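Local coordinates for protein beta-glucosidase (Chaetomella raphigera, PDB 6JXG) that probably hydrolyses terminal non-reducing beta-D-glucosyl residues to release beta-D-glucose, as a secreted family 3 glycoside hydrolase of cellulose breakdown, at residues I117-R122 and N455-W460; Y56-L61 and C153-I158. All blocks are in the same frame, centred on the assembly; numbering follows the deposited sequence.

Interaction 1 of 2, residues I117-R122 and N455-W460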
loop_
_atom_site.group_PDB
_atom_site.type_symbol
_atom_site.label_atom_id
_atom_site.label_comp_id
_atom_site.label_asym_id
_atom_site.label_seq_id
_atom_site.Cartn_x
_atom_site.Cartn_y
_atom_site.Cartn_z
ATOM N N ILE A 117 4.824 -12.336 -2.728
ATOM C CA ILE A 117 4.134 -13.376 -3.543
ATOM C C ILE A 117 3.146 -12.694 -4.449
ATOM O O ILE A 117 2.136 -12.125 -3.984
ATOM C CB ILE A 117 3.415 -14.450 -2.687
ATOM C CG1 ILE A 117 4.397 -15.128 -1.739
ATOM C CG2 ILE A 117 2.642 -15.414 -3.575
ATOM C CD1 ILE A 117 3.754 -15.905 -0.636
ATOM N N PRO A 118 3.411 -12.723 -5.761
ATOM C CA PRO A 118 2.593 -11.875 -6.660
ATOM C C PRO A 118 1.075 -12.206 -6.662
ATOM O O PRO A 118 0.226 -11.310 -6.922
ATOM C CB PRO A 118 3.240 -12.085 -8.020
ATOM C CG PRO A 118 4.000 -13.355 -7.890
ATOM C CD PRO A 118 4.420 -13.527 -6.473
ATOM N N GLU A 119 0.751 -13.452 -6.349
ATOM C CA GLU A 119 -0.616 -13.909 -6.291
ATOM C C GLU A 119 -1.349 -13.491 -5.016
ATOM O O GLU A 119 -2.572 -13.631 -4.925
ATOM C CB GLU A 119 -0.704 -15.454 -6.316
ATOM C CG GLU A 119 -0.217 -16.069 -7.630
ATOM C CD GLU A 119 1.292 -16.345 -7.677
ATOM O OE1 GLU A 119 2.051 -15.917 -6.772
ATOM O OE2 GLU A 119 1.741 -16.990 -8.716
ATOM N N ALA A 120 -0.624 -13.127 -3.994
ATOM C CA ALA A 120 -1.249 -12.953 -2.706
ATOM C C ALA A 120 -2.340 -11.879 -2.686
ATOM O O ALA A 120 -2.310 -10.849 -3.392
ATOM C CB ALA A 120 -0.213 -12.782 -1.612
ATOM N N GLY A 121 -3.409 -12.173 -1.959
ATOM C CA GLY A 121 -4.673 -11.496 -2.262
ATOM C C GLY A 121 -4.844 -10.048 -1.794
ATOM O O GLY A 121 -5.739 -9.365 -2.289
ATOM N N ARG A 122 -4.019 -9.604 -0.839
ATOM C CA ARG A 122 -4.176 -8.249 -0.290
ATOM C C ARG A 122 -3.074 -7.273 -0.709
ATOM O O ARG A 122 -2.982 -6.148 -0.195
ATOM C CB ARG A 122 -4.235 -8.337 1.213
ATOM C CG ARG A 122 -5.458 -9.096 1.697
ATOM C CD ARG A 122 -5.442 -9.152 3.222
ATOM N NE ARG A 122 -5.919 -7.836 3.746
ATOM C CZ ARG A 122 -6.169 -7.574 5.030
ATOM N NH1 ARG A 122 -5.936 -8.492 5.954
ATOM N NH2 ARG A 122 -6.632 -6.384 5.385
ATOM N N ASN A 455 -5.229 -17.679 -7.938
ATOM C CA ASN A 455 -4.787 -19.022 -8.221
ATOM C C ASN A 455 -3.882 -19.042 -9.456
ATOM O O ASN A 455 -3.361 -20.069 -9.845
ATOM C CB ASN A 455 -5.968 -19.987 -8.230
ATOM C CG ASN A 455 -6.883 -19.844 -9.432
ATOM O OD1 ASN A 455 -7.985 -20.466 -9.468
ATOM N ND2 ASN A 455 -6.475 -19.110 -10.416
ATOM N N SER A 456 -3.655 -17.886 -10.079
ATOM C CA SER A 456 -2.804 -17.795 -11.273
ATOM C C SER A 456 -2.467 -16.344 -11.427
ATOM O O SER A 456 -3.002 -15.524 -10.687
ATOM C CB SER A 456 -3.498 -18.237 -12.546
ATOM O OG SER A 456 -4.477 -17.268 -12.889
ATOM N N LEU A 457 -1.614 -16.061 -12.411
ATOM C CA LEU A 457 -1.271 -14.699 -12.863
ATOM C C LEU A 457 -1.848 -14.401 -14.286
ATOM O O LEU A 457 -1.330 -13.591 -15.086
ATOM C CB LEU A 457 0.239 -14.496 -12.809
ATOM C CG LEU A 457 0.888 -14.548 -11.411
ATOM C CD1 LEU A 457 2.376 -14.348 -11.587
ATOM C CD2 LEU A 457 0.359 -13.517 -10.401
ATOM N N ALA A 458 -2.965 -15.060 -14.567
ATOM C CA ALA A 458 -3.718 -14.889 -15.801
ATOM C C ALA A 458 -4.847 -13.881 -15.612
ATOM O O ALA A 458 -5.468 -13.862 -14.541
ATOM C CB ALA A 458 -4.290 -16.247 -16.207
ATOM N N PRO A 459 -5.200 -13.114 -16.651
ATOM C CA PRO A 459 -6.401 -12.288 -16.530
ATOM C C PRO A 459 -7.680 -13.043 -16.106
ATOM O O PRO A 459 -7.876 -14.208 -16.464
ATOM C CB PRO A 459 -6.548 -11.683 -17.931
ATOM C CG PRO A 459 -5.167 -11.604 -18.447
ATOM C CD PRO A 459 -4.543 -12.887 -17.961
ATOM N N TRP A 460 -8.506 -12.400 -15.264
ATOM C CA TRP A 460 -9.753 -12.969 -14.813
ATOM C C TRP A 460 -10.778 -12.899 -15.932
ATOM O O TRP A 460 -10.604 -12.172 -16.936
ATOM C CB TRP A 460 -10.220 -12.126 -13.578
ATOM C CG TRP A 460 -9.617 -12.579 -12.288
ATOM C CD1 TRP A 460 -8.318 -12.983 -12.064
ATOM C CD2 TRP A 460 -10.326 -12.817 -11.074
ATOM N NE1 TRP A 460 -8.170 -13.412 -10.792
ATOM C CE2 TRP A 460 -9.383 -13.339 -10.146
ATOM C CE3 TRP A 460 -11.677 -12.694 -10.694
ATOM C CZ2 TRP A 460 -9.741 -13.704 -8.836
ATOM C CZ3 TRP A 460 -12.026 -13.063 -9.382
ATOM C CH2 TRP A 460 -11.059 -13.529 -8.482
#
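Pro118 and Glu119, the two central residues of a type I beta turn from Ile117 to Ala120, meet Leu457 in an inter-domain loop-to-loop contact. The turn is closed by Ala120 N donating to Ile117 O at 2.9 Å. The branched end of Leu457 enters across both side chains at about a right angle. Its CD2 packs on Pro118 CB at 4.0 Å, while CD1 faces CG of the same ring. CD2 also lies 3.8 Å from Glu119 CG, the methylene next to the carboxylate. Glu119 bends at its second torsion (chi2 87°), which folds the carboxylate back across the leucine and brings OE2 to 3.7 Å from Leu457 CG. No hydrogen bond joins the two segments, and only 171 Å² is buried, so side-chain packing carries the contact.

The turn belongs to the loop after strand 105-106 of the TIM-barrel-like N-terminal domain; Leu457 comes from the loop after strand 450-451 of the family 3 C-terminal domain. With an alanine in place of Glu119, the CG methylene and carboxylate beside Leu457 are gone, which would probably open a gap along CG and CD2 of the leucine and leave Pro118 as its one side-chain neighbour in this turn.

Ahead of the leucine, Ser456 forms an ST turn: its OG accepts from Ala458 N at 3.2 Å with an N-H...O angle of 163°, which ties down the backbone on both sides of Leu457. Polar links between the domains run alongside, through Arg454, which bonds to Pro118 O and to the backbone of Glu119. Leu457 also packs on Tyr540, and Pro118 on Thr542.

Interaction 2 of 2, residues Y56-L61 and C153-I158; sequences YQDGPL and CAKHFI
Asp58 and Lys155 face each other as a buried ion pair, but a long one: Asp58 OD1 lies 3.7 Å from Lys155 NZ, and the side chains cross at about a right angle. Each group has a stronger partner outside the pair. Asp58 OD2 makes a salt bridge with Arg64, and Lys155 NZ hydrogen-bonds to Leu107 O, so the carboxylate is shared between two cations and the ammonium between a charge and a carbonyl.

The van der Waals part of the contact comes from Pro60, whose CG and CD meet the end of the lysine. Its CG packs 3.9 Å from the Lys155 CE methylene, and its CD is 3.8 Å from the charged Lys155 NZ. Lys155 spans the distance because its chain is extended beyond CG, after a first torsion (chi1 71°) that sets CG between the backbone N and the carbonyl carbon. That same CG sits 3.6 Å above the plane of the His156 ring, over its centre.

The strands themselves do not pair. Strand 105-106 runs between 55-57 and 151-157 in the parallel part of the barrel-domain sheet, and the closest CA atoms of the two segments, Pro60 and Cys153, are 9.1 Å apart. Asp-Gly-Pro and Lys-His are recognisable family 3 sequences at the C-terminal ends of barrel strands, where relatives bind the glucosyl unit; a similar role here is probable.

Backbone geometry supplies the last element. Cis peptides precede Gly59, His156 and Ile158; between Asp58 CA and Gly59 CA the separation is 2.9 Å, as a cis bond requires. His156 is fixed through ND1 to Gly112 O, and Gly59 O receives a hydrogen bond from Gln106 NE2.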
loop_
_atom_site.group_PDB
_atom_site.type_symbol
_atom_site.label_atom_id
_atom_site.label_comp_id
_atom_site.label_asym_id
_atom_site.label_seq_id
_atom_site.Cartn_x
_atom_site.Cartn_y
_atom_site.Cartn_z
ATOM N N TYR A 56 -12.392 2.592 16.269
ATOM C CA TYR A 56 -11.413 2.035 15.335
ATOM C C TYR A 56 -12.183 1.647 14.075
ATOM O O TYR A 56 -13.151 0.829 14.155
ATOM C CB TYR A 56 -10.804 0.775 15.944
ATOM C CG TYR A 56 -9.926 0.949 17.178
ATOM C CD1 TYR A 56 -8.537 0.779 17.116
ATOM C CD2 TYR A 56 -10.471 1.187 18.395
ATOM C CE1 TYR A 56 -7.779 0.909 18.222
ATOM C CE2 TYR A 56 -9.709 1.347 19.524
ATOM C CZ TYR A 56 -8.347 1.187 19.443
ATOM O OH TYR A 56 -7.607 1.316 20.590
ATOM N N GLN A 57 -11.778 2.205 12.943
ATOM C CA GLN A 57 -12.524 2.026 11.716
ATOM C C GLN A 57 -11.588 1.660 10.527
ATOM O O GLN A 57 -10.560 2.296 10.304
ATOM C CB GLN A 57 -13.382 3.247 11.371
ATOM C CG GLN A 57 -14.443 2.971 10.308
ATOM C CD GLN A 57 -15.621 2.185 10.880
ATOM O OE1 GLN A 57 -15.706 1.925 12.101
ATOM N NE2 GLN A 57 -16.561 1.817 10.006
ATOM N N ASP A 58 -12.016 0.660 9.764
ATOM C CA ASP A 58 -11.370 0.352 8.447
ATOM C C ASP A 58 -11.701 1.502 7.442
ATOM O O ASP A 58 -12.644 2.320 7.658
ATOM C CB ASP A 58 -11.915 -0.942 7.881
ATOM C CG ASP A 58 -11.383 -2.190 8.544
ATOM O OD1 ASP A 58 -10.187 -2.179 8.823
ATOM O OD2 ASP A 58 -12.171 -3.159 8.771
ATOM N N GLY A 59 -10.947 1.647 6.373
ATOM C CA GLY A 59 -9.759 0.859 6.093
ATOM C C GLY A 59 -8.760 1.766 5.412
ATOM O O GLY A 59 -8.884 2.978 5.467
ATOM N N PRO A 60 -7.743 1.184 4.752
ATOM C CA PRO A 60 -6.641 1.994 4.192
ATOM C C PRO A 60 -6.961 2.962 3.065
ATOM O O PRO A 60 -6.217 3.947 2.918
ATOM C CB PRO A 60 -5.575 0.900 3.774
ATOM C CG PRO A 60 -5.983 -0.322 4.594
ATOM C CD PRO A 60 -7.457 -0.259 4.722
ATOM N N LEU A 61 -8.042 2.746 2.288
ATOM C CA LEU A 61 -8.286 3.559 1.108
ATOM C C LEU A 61 -9.563 4.368 1.221
ATOM O O LEU A 61 -10.006 4.969 0.247
ATOM C CB LEU A 61 -8.321 2.681 -0.142
ATOM C CG LEU A 61 -9.316 1.541 -0.234
ATOM C CD1 LEU A 61 -10.794 1.950 -0.216
ATOM C CD2 LEU A 61 -9.089 0.679 -1.461
ATOM N N CYS A 153 -2.649 3.557 11.797
ATOM C CA CYS A 153 -2.399 2.228 12.281
ATOM C C CYS A 153 -1.679 1.473 11.148
ATOM O O CYS A 153 -2.308 0.927 10.216
ATOM C CB CYS A 153 -3.704 1.497 12.618
ATOM S SG CYS A 153 -3.370 -0.181 13.351
ATOM N N ALA A 154 -0.379 1.360 11.273
ATOM C CA ALA A 154 0.385 0.542 10.374
ATOM C C ALA A 154 0.121 -0.956 10.602
ATOM O O ALA A 154 0.367 -1.505 11.707
ATOM C CB ALA A 154 1.877 0.833 10.521
ATOM N N LYS A 155 -0.284 -1.646 9.554
ATOM C CA LYS A 155 -0.696 -3.063 9.702
ATOM C C LYS A 155 -0.110 -3.846 8.514
ATOM O O LYS A 155 0.172 -3.215 7.448
ATOM C CB LYS A 155 -2.229 -3.160 9.793
ATOM C CG LYS A 155 -3.029 -2.875 8.537
ATOM C CD LYS A 155 -4.531 -2.704 8.828
ATOM C CE LYS A 155 -5.263 -2.789 7.515
ATOM N NZ LYS A 155 -6.722 -2.654 7.637
ATOM N N HIS A 156 0.045 -5.157 8.575
ATOM C CA HIS A 156 -0.208 -6.094 9.644
ATOM C C HIS A 156 1.174 -6.659 9.990
ATOM O O HIS A 156 1.908 -7.166 9.107
ATOM C CB HIS A 156 -1.096 -7.243 9.151
ATOM C CG HIS A 156 -2.315 -6.792 8.411
ATOM N ND1 HIS A 156 -2.286 -6.431 7.078
ATOM C CD2 HIS A 156 -3.587 -6.598 8.827
ATOM C CE1 HIS A 156 -3.505 -6.077 6.700
ATOM N NE2 HIS A 156 -4.312 -6.200 7.737
ATOM N N PHE A 157 1.583 -6.448 11.229
ATOM C CA PHE A 157 2.893 -6.824 11.690
ATOM C C PHE A 157 2.881 -8.321 12.156
ATOM O O PHE A 157 2.299 -8.621 13.192
ATOM C CB PHE A 157 3.299 -5.946 12.897
ATOM C CG PHE A 157 4.725 -6.211 13.381
ATOM C CD1 PHE A 157 5.770 -5.608 12.749
ATOM C CD2 PHE A 157 4.990 -7.121 14.451
ATOM C CE1 PHE A 157 7.114 -5.831 13.174
ATOM C CE2 PHE A 157 6.307 -7.355 14.876
ATOM C CZ PHE A 157 7.363 -6.713 14.205
ATOM N N ILE A 158 3.502 -9.264 11.449
ATOM C CA ILE A 158 4.305 -9.100 10.273
ATOM C C ILE A 158 4.367 -10.516 9.608
ATOM O O ILE A 158 4.095 -11.538 10.261
ATOM C CB ILE A 158 5.749 -8.581 10.671
ATOM C CG1 ILE A 158 6.502 -8.072 9.434
ATOM C CG2 ILE A 158 6.504 -9.665 11.452
ATOM C CD1 ILE A 158 7.703 -7.167 9.698
#

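In the fold
The centres of interactions 1 and 2 lie 22 Å apart, yet their segments touch: Arg122 NH2, at the end of 117-122, comes within 3.3 Å of His156 NE2 in 153-158, as packing. Interaction 1 joins the N-terminal barrel domain to the C-terminal domain; interaction 2 lies wholly within the barrel domain, about 10 Å from the chain centre. The loop 117-122 is common ground, since its turn, at Pro118 and Glu119, packs on Leu457 while Arg122, paired with Glu125, reaches His156. His156 also touches Asp232, which by family resemblance is probably the catalytic nucleophile. In family 3 glucosidases this region between the two domains holds the glucose pocket, consistent with residues of interaction 2 lining it here.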